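VIN1 (Oscarella pearsei, PDB 6BFI) is a vinculin homolog that probably binds actin filaments and may play a role in cell-cell adhesion. Local coordinates at residues S284-S288 and R289-D293. Sequence-based numbering, arbitrary orientation.
Sequences SGDIS and RSTLD
Ser288 and Thr291 meet in a local contact at the start of helix 289-306, where the short loop that follows helix 268-283 turns into the first helical residues. Ser288 holds the N-cap position. Its carbonyl oxygen receives two donors from the same face of the carbonyl plane: the backbone N of Leu292, at 3.1 Å from Ser288 O in a nearly straight bond, and the hydroxyl of Thr291, whose OG1 lies 2.9 Å from Ser288 O. The threonine bond arrives tilted 34° from the carbonyl plane. Thr291 can make it because OG1 sits between its own backbone N and carbonyl carbon (chi1 65°), which turns the hydroxyl back toward the preceding loop and sends the methyl CG2 to the side of Asp286.

Asp286 grips the loop just ahead of the helix. Its OD1 accepts from the backbone N of Ser288 at 2.8 Å, closing an Asx turn, and the Ser288 hydroxyl also donates to it, with OG 2.8 Å from Asp286 OD1 on the syn side of the carboxylate. Both donors approach from one face of the carboxylate plane. With CG anti to the backbone N (chi1 -159°), the carboxylate swings forward along the chain and rests against the Thr291 methyl, Asp286 OD2 lying 3.4 Å from Thr291 CG2. With an alanine in place of Asp286, the Ser288 backbone N and hydroxyl would probably lose their shared acceptor and the turn before the helix would be freer to shift.

Leu292 CG comes to 3.3 Å from Ser288 O, and the Leu292 side chain also lies near the Ile287 carbonyl. Ile287 packs on Leu332 and Gln336 and Leu292 on Glu333, so the loop and the first turn of helix 289-306 both lie against helix 312-338.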
ATOM      1  N   SER A 284      -7.376 -22.609  22.692  1.00 70.15           N
ATOM      2  CA  SER A 284      -8.539 -23.479  22.794  1.00 74.48           C
ATOM      3  C   SER A 284      -8.069 -24.905  23.053  1.00 81.52           C
ATOM      4  O   SER A 284      -7.111 -25.120  23.803  1.00 87.50           O
ATOM      5  CB  SER A 284      -9.393 -23.399  21.526  1.00 71.61           C
ATOM      6  OG  SER A 284      -8.686 -23.874  20.393  1.00 65.30           O
ATOM      7  N   GLY A 285      -8.716 -25.888  22.437  1.00 85.62           N
ATOM      8  CA  GLY A 285      -8.302 -27.260  22.643  1.00 87.99           C
ATOM      9  C   GLY A 285      -7.557 -27.856  21.466  1.00 92.46           C
ATOM     10  O   GLY A 285      -7.037 -28.972  21.554  1.00100.44           O
ATOM     11  N   ASP A 286      -7.480 -27.112  20.366  1.00 88.88           N
ATOM     12  CA  ASP A 286      -7.040 -27.685  19.101  1.00 84.94           C
ATOM     13  C   ASP A 286      -5.540 -27.957  19.107  1.00 78.30           C
ATOM     14  O   ASP A 286      -4.734 -27.062  19.377  1.00 82.40           O
ATOM     15  CB  ASP A 286      -7.402 -26.751  17.948  1.00 85.35           C
ATOM     16  CG  ASP A 286      -7.459 -27.469  16.616  1.00 90.59           C
ATOM     17  OD1 ASP A 286      -6.898 -28.579  16.513  1.00 91.12           O
ATOM     18  OD2 ASP A 286      -8.065 -26.922  15.670  1.00 99.02           O
ATOM     19  N   ILE A 287      -5.171 -29.202  18.804  1.00 72.08           N
ATOM     20  CA  ILE A 287      -3.783 -29.588  18.572  1.00 67.50           C
ATOM     21  C   ILE A 287      -3.726 -30.483  17.340  1.00 71.17           C
ATOM     22  O   ILE A 287      -2.895 -31.395  17.254  1.00 74.18           O
ATOM     23  CB  ILE A 287      -3.170 -30.297  19.794  1.00 63.22           C
ATOM     24  CG1 ILE A 287      -4.008 -31.515  20.188  1.00 62.97           C
ATOM     25  CG2 ILE A 287      -3.026 -29.334  20.959  1.00 59.03           C
ATOM     26  CD1 ILE A 287      -3.322 -32.421  21.185  1.00 62.97           C
ATOM     27  N   SER A 288      -4.609 -30.227  16.380  1.00 74.29           N
ATOM     28  CA  SER A 288      -4.678 -31.031  15.170  1.00 79.08           C
ATOM     29  C   SER A 288      -3.433 -30.818  14.307  1.00 78.77           C
ATOM     30  O   SER A 288      -2.537 -30.032  14.631  1.00 77.47           O
ATOM     31  CB  SER A 288      -5.940 -30.694  14.384  1.00 81.00           C
ATOM     32  OG  SER A 288      -5.947 -29.326  14.012  1.00 80.77           O
ATOM     33  N   ARG A 289      -3.389 -31.533  13.183  1.00 85.16           N
ATOM     34  CA  ARG A 289      -2.240 -31.442  12.289  1.00 90.55           C
ATOM     35  C   ARG A 289      -2.145 -30.062  11.649  1.00 88.11           C
ATOM     36  O   ARG A 289      -1.042 -29.547  11.434  1.00 88.69           O
ATOM     37  CB  ARG A 289      -2.332 -32.532  11.222  1.00105.08           C
ATOM     38  CG  ARG A 289      -1.005 -32.919  10.596  1.00112.35           C
ATOM     39  CD  ARG A 289      -1.075 -34.332  10.034  1.00123.82           C
ATOM     40  NE  ARG A 289       0.207 -34.785   9.507  1.00129.63           N
ATOM     41  CZ  ARG A 289       1.190 -35.281  10.254  1.00130.32           C
ATOM     42  NH1 ARG A 289       1.041 -35.383  11.568  1.00126.01           N
ATOM     43  NH2 ARG A 289       2.322 -35.671   9.686  1.00134.61           N
ATOM     44  N   SER A 290      -3.290 -29.445  11.350  1.00 86.23           N
ATOM     45  CA  SER A 290      -3.286 -28.114  10.747  1.00 88.22           C
ATOM     46  C   SER A 290      -2.661 -27.091  11.687  1.00 83.08           C
ATOM     47  O   SER A 290      -1.751 -26.342  11.301  1.00 84.93           O
ATOM     48  CB  SER A 290      -4.715 -27.707  10.387  1.00 93.50           C
ATOM     49  OG  SER A 290      -5.494 -28.835  10.023  1.00101.55           O
ATOM     50  N   THR A 291      -3.140 -27.050  12.933  1.00 79.68           N
ATOM     51  CA  THR A 291      -2.629 -26.079  13.893  1.00 77.48           C
ATOM     52  C   THR A 291      -1.142 -26.279  14.142  1.00 72.01           C
ATOM     53  O   THR A 291      -0.378 -25.309  14.168  1.00 71.20           O
ATOM     54  CB  THR A 291      -3.414 -26.171  15.201  1.00 77.44           C
ATOM     55  OG1 THR A 291      -3.195 -27.452  15.805  1.00 84.47           O
ATOM     56  CG2 THR A 291      -4.899 -25.988  14.935  1.00 72.02           C
ATOM     57  N   LEU A 292      -0.708 -27.531  14.310  1.00 72.42           N
ATOM     58  CA  LEU A 292       0.713 -27.787  14.528  1.00 70.71           C
ATOM     59  C   LEU A 292       1.547 -27.418  13.308  1.00 71.06           C
ATOM     60  O   LEU A 292       2.690 -26.969  13.457  1.00 70.89           O
ATOM     61  CB  LEU A 292       0.936 -29.251  14.908  1.00 71.67           C
ATOM     62  CG  LEU A 292       0.336 -29.680  16.249  1.00 70.38           C
ATOM     63  CD1 LEU A 292       0.874 -31.039  16.675  1.00 72.78           C
ATOM     64  CD2 LEU A 292       0.596 -28.633  17.323  1.00 64.41           C
ATOM     65  N   ASP A 293       1.005 -27.592  12.101  1.00 71.36           N
ATOM     66  CA  ASP A 293       1.716 -27.141  10.908  1.00 76.96           C
ATOM     67  C   ASP A 293       1.904 -25.628  10.930  1.00 71.58           C
ATOM     68  O   ASP A 293       2.999 -25.122  10.651  1.00 71.56           O
ATOM     69  CB  ASP A 293       0.969 -27.578   9.647  1.00 84.73           C
ATOM     70  CG  ASP A 293       1.105 -29.065   9.373  1.00 94.06           C
ATOM     71  OD1 ASP A 293       2.106 -29.664   9.821  1.00 96.47           O
ATOM     72  OD2 ASP A 293       0.211 -29.637   8.709  1.00 98.32           O
TER